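Local coordinates for uncharacterized protein (PDB 4IRT) that is of unknown function but, as a putative neuraminidase with a BNR-repeat beta-propeller, may release sialic acid from glycans, at residues V88-H93 / N98-I103; M78-D81 / Y85-V88; L193-R198 / S236-A241. All blocks are in the same frame, centred on the assembly; numbering follows the deposited sequence. Where two conformers were deposited one is given.

Interaction 1: V88-H93 / N98-I103; sequences VSFDHH and NYCRSI. With EDO (1,2-ethanediol), chain L.
The carbonyl oxygen Asn98 O is gripped twice, from opposite faces of its plane: Ser89 OG donates at 2.8 Å and the backbone Phe90 N at 3.2 Å. Asn98 stands just before strand 99-101, at the turn end of a beta hairpin, and bonds through nearly every polar group it has. Its Asn98 N gives an almost straight bond (174°) to His92 NE2 at 2.9 Å, the donor lying somewhat out of the imidazole plane. Its amide Asn98 ND2 reaches Phe90 O at 3.0 Å, in the carbonyl plane, and also binds a 1,2-ethanediol oxygen that donates in turn to Asp91 OD2. Lys113 holds the remaining oxygen, OD1. Phe90 CG sits between its own backbone N and carbonyl carbon (chi1 49°), which turns the ring back under Asn98: Asn98 CB rests 4.1 Å from the ring centroid, over its face, while Cys100 SG touches the ring edge, 4.0 Å from Phe90 CE1. Val88 and Cys100 form a hydrogen-bonded antiparallel pair, Val88 N meeting Cys100 O at 2.9 Å. One asparagine thus ties its backbone and amide to the end of strand 86-90 and to His92 beyond it, holding the amide against free rotation.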
loop_
_atom_site.group_PDB
_atom_site.type_symbol
_atom_site.label_atom_id
_atom_site.label_comp_id
_atom_site.label_asym_id
_atom_site.label_seq_id
_atom_site.Cartn_x
_atom_site.Cartn_y
_atom_site.Cartn_z
ATOM N N VAL A 88 10.820 8.252 -7.278
ATOM C CA VAL A 88 10.031 7.209 -7.898
ATOM C C VAL A 88 10.867 5.952 -8.121
ATOM O O VAL A 88 12.014 6.011 -8.558
ATOM C CB VAL A 88 9.381 7.702 -9.213
ATOM C CG1 VAL A 88 10.435 8.001 -10.261
ATOM C CG2 VAL A 88 8.358 6.702 -9.722
ATOM N N SER A 89 10.265 4.811 -7.821
ATOM C CA SER A 89 10.906 3.524 -7.965
ATOM C C SER A 89 9.888 2.590 -8.615
ATOM O O SER A 89 8.706 2.612 -8.274
ATOM C CB SER A 89 11.403 3.018 -6.591
ATOM O OG SER A 89 12.178 1.828 -6.712
ATOM N N PHE A 90 10.339 1.782 -9.565
ATOM C CA PHE A 90 9.411 1.094 -10.459
ATOM C C PHE A 90 9.983 -0.162 -11.075
ATOM O O PHE A 90 11.187 -0.324 -11.144
ATOM C CB PHE A 90 9.000 2.020 -11.592
ATOM C CG PHE A 90 10.149 2.698 -12.278
ATOM C CD1 PHE A 90 10.754 3.797 -11.725
ATOM C CD2 PHE A 90 10.622 2.226 -13.496
ATOM C CE1 PHE A 90 11.828 4.411 -12.357
ATOM C CE2 PHE A 90 11.703 2.842 -14.146
ATOM C CZ PHE A 90 12.292 3.940 -13.577
ATOM N N ASP A 91 9.090 -1.002 -11.563
ATOM C CA ASP A 91 9.426 -2.075 -12.503
ATOM C C ASP A 91 10.375 -3.152 -11.958
ATOM O O ASP A 91 11.414 -3.481 -12.586
ATOM C CB ASP A 91 10.006 -1.471 -13.797
ATOM C CG ASP A 91 10.212 -2.525 -14.876
ATOM O OD1 ASP A 91 9.409 -3.484 -14.920
ATOM O OD2 ASP A 91 11.183 -2.420 -15.644
ATOM N N HIS A 92 10.007 -3.733 -10.820
ATOM C CA HIS A 92 10.771 -4.820 -10.247
ATOM C C HIS A 92 9.967 -6.094 -9.991
ATOM O O HIS A 92 8.846 -6.068 -9.438
ATOM C CB HIS A 92 11.324 -4.465 -8.879
ATOM C CG HIS A 92 11.949 -3.110 -8.767
ATOM N ND1 HIS A 92 11.235 -2.004 -8.358
ATOM C CD2 HIS A 92 13.236 -2.703 -8.911
ATOM C CE1 HIS A 92 12.056 -0.969 -8.268
ATOM N NE2 HIS A 92 13.274 -1.368 -8.590
ATOM N N HIS A 93 10.636 -7.212 -10.226
ATOM C CA HIS A 93 10.204 -8.503 -9.708
ATOM C C HIS A 93 11.423 -9.382 -9.524
ATOM O O HIS A 93 11.643 -10.329 -10.285
ATOM C CB HIS A 93 9.180 -9.140 -10.626
ATOM C CG HIS A 93 8.501 -10.323 -10.020
ATOM N ND1 HIS A 93 7.626 -11.119 -10.726
ATOM C CD2 HIS A 93 8.588 -10.863 -8.780
ATOM C CE1 HIS A 93 7.186 -12.084 -9.942
ATOM N NE2 HIS A 93 7.755 -11.956 -8.756
ATOM N N ASN A 98 15.523 0.132 -9.634
ATOM C CA ASN A 98 15.183 1.245 -10.529
ATOM C C ASN A 98 14.613 2.376 -9.698
ATOM O O ASN A 98 13.520 2.231 -9.131
ATOM C CB ASN A 98 14.100 0.823 -11.514
ATOM C CG ASN A 98 14.542 -0.335 -12.402
ATOM O OD1 ASN A 98 15.637 -0.305 -12.986
ATOM N ND2 ASN A 98 13.693 -1.364 -12.511
ATOM N N TYR A 99 15.358 3.484 -9.649
ATOM C CA TYR A 99 15.084 4.621 -8.784
ATOM C C TYR A 99 15.563 5.920 -9.449
ATOM O O TYR A 99 16.733 6.018 -9.882
ATOM C CB TYR A 99 15.787 4.432 -7.430
ATOM C CG TYR A 99 15.826 5.674 -6.595
ATOM C CD1 TYR A 99 14.652 6.338 -6.240
ATOM C CD2 TYR A 99 17.035 6.212 -6.172
ATOM C CE1 TYR A 99 14.686 7.491 -5.467
ATOM C CE2 TYR A 99 17.084 7.351 -5.399
ATOM C CZ TYR A 99 15.915 8.001 -5.057
ATOM O OH TYR A 99 15.964 9.132 -4.286
ATOM N N CYS A 100 14.659 6.889 -9.535
ATOM C CA CYS A 100 14.925 8.191 -10.126
ATOM C C CYS A 100 14.334 9.272 -9.264
ATOM O O CYS A 100 13.421 9.015 -8.434
ATOM C CB CYS A 100 14.225 8.318 -11.460
ATOM S SG CYS A 100 14.802 7.104 -12.619
ATOM N N ARG A 101 14.779 10.504 -9.533
ATOM C CA ARG A 101 14.262 11.684 -8.833
ATOM C C ARG A 101 14.039 12.783 -9.842
ATOM O O ARG A 101 14.723 12.840 -10.860
ATOM C CB ARG A 101 15.261 12.222 -7.806
ATOM C CG ARG A 101 15.301 11.518 -6.460
ATOM C CD ARG A 101 16.104 12.334 -5.450
ATOM N NE ARG A 101 17.504 12.564 -5.837
ATOM C CZ ARG A 101 18.573 11.908 -5.368
ATOM N NH1 ARG A 101 18.463 10.924 -4.485
ATOM N NH2 ARG A 101 19.780 12.244 -5.799
ATOM N N SER A 102 13.081 13.664 -9.545
ATOM C CA SER A 102 12.866 14.913 -10.283
ATOM C C SER A 102 14.168 15.635 -10.487
ATOM O O SER A 102 15.005 15.688 -9.572
ATOM C CB SER A 102 11.978 15.868 -9.471
ATOM O OG SER A 102 10.669 15.418 -9.374
ATOM N N ILE A 103 14.331 16.270 -11.649
ATOM C CA ILE A 103 15.528 17.089 -11.897
ATOM C C ILE A 103 15.480 18.420 -11.130
ATOM O O ILE A 103 16.494 19.064 -10.959
ATOM C CB ILE A 103 15.742 17.376 -13.403
ATOM C CG1 ILE A 103 14.625 18.241 -13.987
ATOM C CG2 ILE A 103 15.868 16.072 -14.197
ATOM C CD1 ILE A 103 14.906 18.638 -15.436
HETATM C C1 EDO L . 12.507 -5.474 -15.053
HETATM O O1 EDO L . 12.851 -5.904 -16.400
HETATM C C2 EDO L . 13.630 -4.671 -14.399
HETATM O O2 EDO L . 13.641 -3.297 -14.841
#

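Interaction 2: M78-D81 / Y85-V88; sequences MMID and YIHV
Asp81 carries CG between its backbone N and carbonyl carbon (chi1 70°), while His87 has CG anti to its carbonyl carbon (chi1 -64°); together these torsions bring carboxylate and imidazole across the end of a tight beta hairpin in one blade of the propeller. His87 NE2 donates to Asp81 OD2 at 2.7 Å, nearly straight at 171°. The acceptor lies in the imidazole plane, but the bond meets the carboxylate from above its own plane, the two flat groups being steeply inclined to each other. The other oxygen, Asp81 OD1, takes Tyr85 N at 3.0 Å, also from above the carboxylate plane, and closes an Asx turn with Glu83 N. One side chain therefore fixes both the start of the returning strand and a ring two residues further on. Tyr85 runs alongside Asp81, its ring edge turned to OD1, before leading off towards Pro105.

The backbones pair antiparallel. Met79 and His87 are the hydrogen-bonded pair, with His87 N to Met79 O at 2.8 Å and Met79 N to His87 O at 3.0 Å; Asp81 N to Tyr85 O adds a further bond next to the turn. Met79 and His87 share one face of the sheet, where both pack on Phe129 of strand 124-131. The other face carries apolar side chains, Met78, Ile80, Ile86 and Val88, and leans on Tyr36 and Val29 of the preceding blade. There Ile86 is touched on both branches. Selenomethionine Met78 bends at its third torsion to set CE 3.8 Å from Ile86 CG2, and Ile80 CD1 lies 3.6 Å from Ile86 CG1.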
loop_
_atom_site.group_PDB
_atom_site.type_symbol
_atom_site.label_atom_id
_atom_site.label_comp_id
_atom_site.label_asym_id
_atom_site.label_seq_id
_atom_site.Cartn_x
_atom_site.Cartn_y
_atom_site.Cartn_z
HETATM N N MSE A 78 5.697 6.154 -5.866
HETATM C CA MSE A 78 6.229 7.515 -5.827
HETATM C C MSE A 78 5.978 8.198 -4.501
HETATM O O MSE A 78 5.143 7.753 -3.677
HETATM C CB MSE A 78 5.621 8.335 -6.961
HETATM C CG MSE A 78 4.304 8.964 -6.582
HETATM SE SE MSE A 78 3.223 9.715 -8.031
HETATM C CE MSE A 78 4.515 10.896 -8.787
HETATM N N MSE A 79 6.702 9.300 -4.278
HETATM C CA MSE A 79 6.556 10.123 -3.076
HETATM C C MSE A 79 7.243 11.440 -3.301
HETATM O O MSE A 79 8.134 11.536 -4.133
HETATM C CB MSE A 79 7.202 9.414 -1.878
HETATM C CG MSE A 79 7.074 10.106 -0.523
HETATM SE SE MSE A 79 5.243 10.542 -0.001
HETATM C CE MSE A 79 4.391 8.828 -0.243
ATOM N N ILE A 80 6.835 12.470 -2.561
ATOM C CA ILE A 80 7.436 13.797 -2.657
ATOM C C ILE A 80 8.151 14.076 -1.341
ATOM O O ILE A 80 7.599 13.832 -0.258
ATOM C CB ILE A 80 6.395 14.904 -2.874
ATOM C CG1 ILE A 80 5.338 14.514 -3.932
ATOM C CG2 ILE A 80 7.096 16.227 -3.239
ATOM C CD1 ILE A 80 5.825 14.435 -5.346
ATOM N N ASP A 81 9.382 14.555 -1.427
ATOM C CA ASP A 81 10.151 14.903 -0.228
ATOM C C ASP A 81 9.851 16.346 0.195
ATOM O O ASP A 81 9.079 17.048 -0.467
ATOM C CB ASP A 81 11.661 14.600 -0.398
ATOM C CG ASP A 81 12.377 15.534 -1.393
ATOM O OD1 ASP A 81 11.883 16.641 -1.669
ATOM O OD2 ASP A 81 13.465 15.134 -1.897
ATOM N N TYR A 85 10.762 17.383 -4.381
ATOM C CA TYR A 85 11.288 16.479 -5.415
ATOM C C TYR A 85 10.442 15.207 -5.439
ATOM O O TYR A 85 10.089 14.670 -4.395
ATOM C CB TYR A 85 12.760 16.097 -5.178
ATOM C CG TYR A 85 13.716 17.214 -5.429
ATOM C CD1 TYR A 85 14.051 18.106 -4.425
ATOM C CD2 TYR A 85 14.297 17.377 -6.670
ATOM C CE1 TYR A 85 14.927 19.156 -4.657
ATOM C CE2 TYR A 85 15.167 18.420 -6.925
ATOM C CZ TYR A 85 15.481 19.310 -5.917
ATOM O OH TYR A 85 16.347 20.357 -6.179
ATOM N N ILE A 86 10.083 14.766 -6.637
ATOM C CA ILE A 86 9.472 13.462 -6.794
ATOM C C ILE A 86 10.579 12.404 -6.692
ATOM O O ILE A 86 11.624 12.536 -7.339
ATOM C CB ILE A 86 8.774 13.269 -8.159
ATOM C CG1 ILE A 86 7.683 14.311 -8.398
ATOM C CG2 ILE A 86 8.201 11.856 -8.251
ATOM C CD1 ILE A 86 7.145 14.338 -9.817
ATOM N N HIS A 87 10.355 11.391 -5.847
ATOM C CA HIS A 87 11.155 10.187 -5.824
ATOM C C HIS A 87 10.280 9.059 -6.374
ATOM O O HIS A 87 9.135 8.925 -5.960
ATOM C CB HIS A 87 11.527 9.829 -4.397
ATOM C CG HIS A 87 12.405 10.834 -3.733
ATOM N ND1 HIS A 87 13.703 10.560 -3.361
ATOM C CD2 HIS A 87 12.179 12.127 -3.396
ATOM C CE1 HIS A 87 14.234 11.638 -2.808
ATOM N NE2 HIS A 87 13.323 12.593 -2.793
ATOM N N VAL A 88 10.820 8.252 -7.278
ATOM C CA VAL A 88 10.031 7.209 -7.898
ATOM C C VAL A 88 10.867 5.952 -8.121
ATOM O O VAL A 88 12.014 6.011 -8.558
ATOM C CB VAL A 88 9.381 7.702 -9.213
ATOM C CG1 VAL A 88 10.435 8.001 -10.261
ATOM C CG2 VAL A 88 8.358 6.702 -9.722
#

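Interaction 3: L193-R198 / S236-A241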
loop_
_atom_site.group_PDB
_atom_site.type_symbol
_atom_site.label_atom_id
_atom_site.label_comp_id
_atom_site.label_asym_id
_atom_site.label_seq_id
_atom_site.Cartn_x
_atom_site.Cartn_y
_atom_site.Cartn_z
ATOM N N LEU A 193 4.155 -0.725 11.551
ATOM C CA LEU A 193 4.469 -1.896 10.727
ATOM C C LEU A 193 3.639 -3.085 11.162
ATOM O O LEU A 193 3.615 -3.428 12.342
ATOM C CB LEU A 193 5.955 -2.239 10.919
ATOM C CG LEU A 193 6.486 -3.570 10.387
ATOM C CD1 LEU A 193 6.448 -3.632 8.883
ATOM C CD2 LEU A 193 7.911 -3.759 10.879
ATOM N N SER A 194 2.972 -3.731 10.212
ATOM C CA SER A 194 2.278 -5.012 10.468
ATOM C C SER A 194 2.585 -5.993 9.340
ATOM O O SER A 194 3.001 -5.593 8.220
ATOM C CB SER A 194 0.773 -4.830 10.626
ATOM O OG SER A 194 0.211 -4.182 9.512
ATOM N N TRP A 195 2.386 -7.281 9.629
ATOM C CA TRP A 195 2.717 -8.334 8.680
ATOM C C TRP A 195 2.032 -9.631 9.008
ATOM O O TRP A 195 1.554 -9.803 10.114
ATOM C CB TRP A 195 4.234 -8.551 8.599
ATOM C CG TRP A 195 4.906 -9.138 9.781
ATOM C CD1 TRP A 195 5.256 -10.479 9.951
ATOM C CD2 TRP A 195 5.417 -8.447 10.933
ATOM N NE1 TRP A 195 5.921 -10.640 11.139
ATOM C CE2 TRP A 195 6.041 -9.419 11.761
ATOM C CE3 TRP A 195 5.368 -7.117 11.375
ATOM C CZ2 TRP A 195 6.589 -9.101 13.006
ATOM C CZ3 TRP A 195 5.952 -6.786 12.629
ATOM C CH2 TRP A 195 6.552 -7.774 13.414
ATOM N N VAL A 196 2.010 -10.523 8.028
ATOM C CA VAL A 196 1.602 -11.915 8.210
ATOM C C VAL A 196 2.828 -12.762 7.913
ATOM O O VAL A 196 3.741 -12.346 7.166
ATOM C CB VAL A 196 0.441 -12.331 7.262
ATOM C CG1 VAL A 196 -0.728 -11.337 7.399
ATOM C CG2 VAL A 196 0.914 -12.450 5.821
ATOM N N TRP A 197 2.875 -13.924 8.534
ATOM C CA TRP A 197 3.874 -14.880 8.199
ATOM C C TRP A 197 3.392 -15.712 7.047
ATOM O O TRP A 197 2.193 -15.959 6.905
ATOM C CB TRP A 197 4.136 -15.802 9.369
ATOM C CG TRP A 197 4.699 -15.118 10.581
ATOM C CD1 TRP A 197 4.109 -15.024 11.804
ATOM C CD2 TRP A 197 5.991 -14.491 10.711
ATOM N NE1 TRP A 197 4.945 -14.370 12.688
ATOM C CE2 TRP A 197 6.106 -14.041 12.041
ATOM C CE3 TRP A 197 7.068 -14.290 9.838
ATOM C CZ2 TRP A 197 7.272 -13.394 12.530
ATOM C CZ3 TRP A 197 8.208 -13.659 10.323
ATOM C CH2 TRP A 197 8.295 -13.213 11.652
ATOM N N ARG A 198 4.322 -16.161 6.211
ATOM C CA ARG A 198 3.995 -17.249 5.296
ATOM C C ARG A 198 4.988 -18.366 5.530
ATOM O O ARG A 198 6.182 -18.197 5.312
ATOM C CB ARG A 198 4.024 -16.877 3.830
ATOM C CG ARG A 198 3.408 -18.030 3.040
ATOM C CD ARG A 198 3.428 -17.877 1.555
ATOM N NE ARG A 198 2.433 -16.925 1.094
ATOM C CZ ARG A 198 2.235 -16.660 -0.182
ATOM N NH1 ARG A 198 2.915 -17.334 -1.104
ATOM N NH2 ARG A 198 1.351 -15.746 -0.551
ATOM N N SER A 236 8.887 -15.928 17.555
ATOM C CA SER A 236 8.760 -16.076 18.985
ATOM C C SER A 236 8.499 -14.784 19.753
ATOM O O SER A 236 7.779 -14.840 20.736
ATOM C CB SER A 236 9.988 -16.777 19.572
ATOM O OG SER A 236 11.129 -15.966 19.404
ATOM N N ASN A 237 9.069 -13.653 19.338
ATOM C CA ASN A 237 8.961 -12.406 20.122
ATOM C C ASN A 237 8.023 -11.367 19.537
ATOM O O ASN A 237 7.770 -10.327 20.167
ATOM C CB ASN A 237 10.365 -11.795 20.416
ATOM C CG ASN A 237 11.124 -11.403 19.157
ATOM O OD1 ASN A 237 10.952 -12.008 18.106
ATOM N ND2 ASN A 237 11.966 -10.385 19.263
ATOM N N ALA A 238 7.499 -11.639 18.348
ATOM C CA ALA A 238 6.606 -10.682 17.696
ATOM C C ALA A 238 5.366 -10.441 18.552
ATOM O O ALA A 238 4.897 -11.358 19.226
ATOM C CB ALA A 238 6.190 -11.201 16.337
ATOM N N GLU A 239 4.823 -9.226 18.458
ATOM C CA GLU A 239 3.542 -8.916 19.024
ATOM C C GLU A 239 2.466 -9.426 18.067
ATOM O O GLU A 239 2.436 -9.030 16.906
ATOM C CB GLU A 239 3.358 -7.410 19.266
ATOM C CG GLU A 239 1.989 -7.117 19.889
ATOM C CD GLU A 239 1.709 -5.670 20.224
ATOM O OE1 GLU A 239 2.554 -4.765 19.965
ATOM O OE2 GLU A 239 0.588 -5.456 20.770
ATOM N N TYR A 240 1.557 -10.266 18.565
ATOM C CA TYR A 240 0.439 -10.745 17.766
ATOM C C TYR A 240 -0.772 -9.840 17.927
ATOM O O TYR A 240 -1.457 -9.858 18.953
ATOM C CB TYR A 240 0.149 -12.221 18.088
ATOM C CG TYR A 240 1.290 -13.059 17.523
ATOM C CD1 TYR A 240 2.508 -13.179 18.218
ATOM C CD2 TYR A 240 1.205 -13.614 16.256
ATOM C CE1 TYR A 240 3.590 -13.866 17.670
ATOM C CE2 TYR A 240 2.273 -14.330 15.710
ATOM C CZ TYR A 240 3.463 -14.444 16.419
ATOM O OH TYR A 240 4.516 -15.114 15.843
ATOM N N ALA A 241 -1.060 -9.089 16.878
ATOM C CA ALA A 241 -2.286 -8.301 16.818
ATOM C C ALA A 241 -3.520 -9.195 16.673
ATOM O O ALA A 241 -4.575 -8.908 17.255
ATOM C CB ALA A 241 -2.227 -7.292 15.695
#
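Tyr240 and Trp197 meet within one propeller blade, over strand 206-214, which lies between their own strands in the antiparallel sheet. The side chain of Tyr240 leaves CB with CG anti to the carbonyl carbon (chi1 -71°), which lays the ring over strand 206-214 towards 191-198; it rests on Asp208 and Cys210 of the strand between, with Arg243 in a cation-pi contact. Along the ring, Tyr240 CE2 comes to 4.0 Å from Trp197 NE1, and Tyr240 CZ is just as near to that nitrogen. At the tip, Tyr240 OH accepts a rather long bond from Trp197 NE1, 3.3 Å with 145° at the hydrogen; it lies 24° out of the indole plane. The same hydroxyl has a stronger partner in Leu235 O, so it links the indole to the chain just before 236-241. A phenylalanine in place of Tyr240 would probably leave both the indole N-H of Trp197 and the carbonyl of Leu235 without this mate.

The two side chains cross at about a right angle. Trp197 is backed by Trp195, whose ring is set edge-on against it, with Trp195 NE1 standing 3.3 Å above the indole plane of Trp197 towards its rim. The far end of Trp195 meets segment 236-241 through a methyl group, Trp195 CZ2 lying 4.0 Å from Ala238 CB.

How the interactions relate
Interactions 1 and 2 are neighbours in a single three-stranded sheet: strand 86-90 is its middle strand, paired with 76-80 in interaction 2 and with 99-101 in interaction 1, and Val88 belongs to both. Their centres are 9 Å apart. Two bonds tie them directly: Tyr99 OH lies 2.8 Å from His87 ND1, probably hydrogen-bonded, so that imidazole is held at both nitrogens, and Ser102 OG lies 2.9 Å from Ile86 N. Interaction 3 belongs to another blade, its centre 29 Å from either of the others. Ethanediol, probably from the crystallisation liquor, binds in interaction 1; in interaction 3 a separate ethanediol molecule lies near the side chain of Trp197.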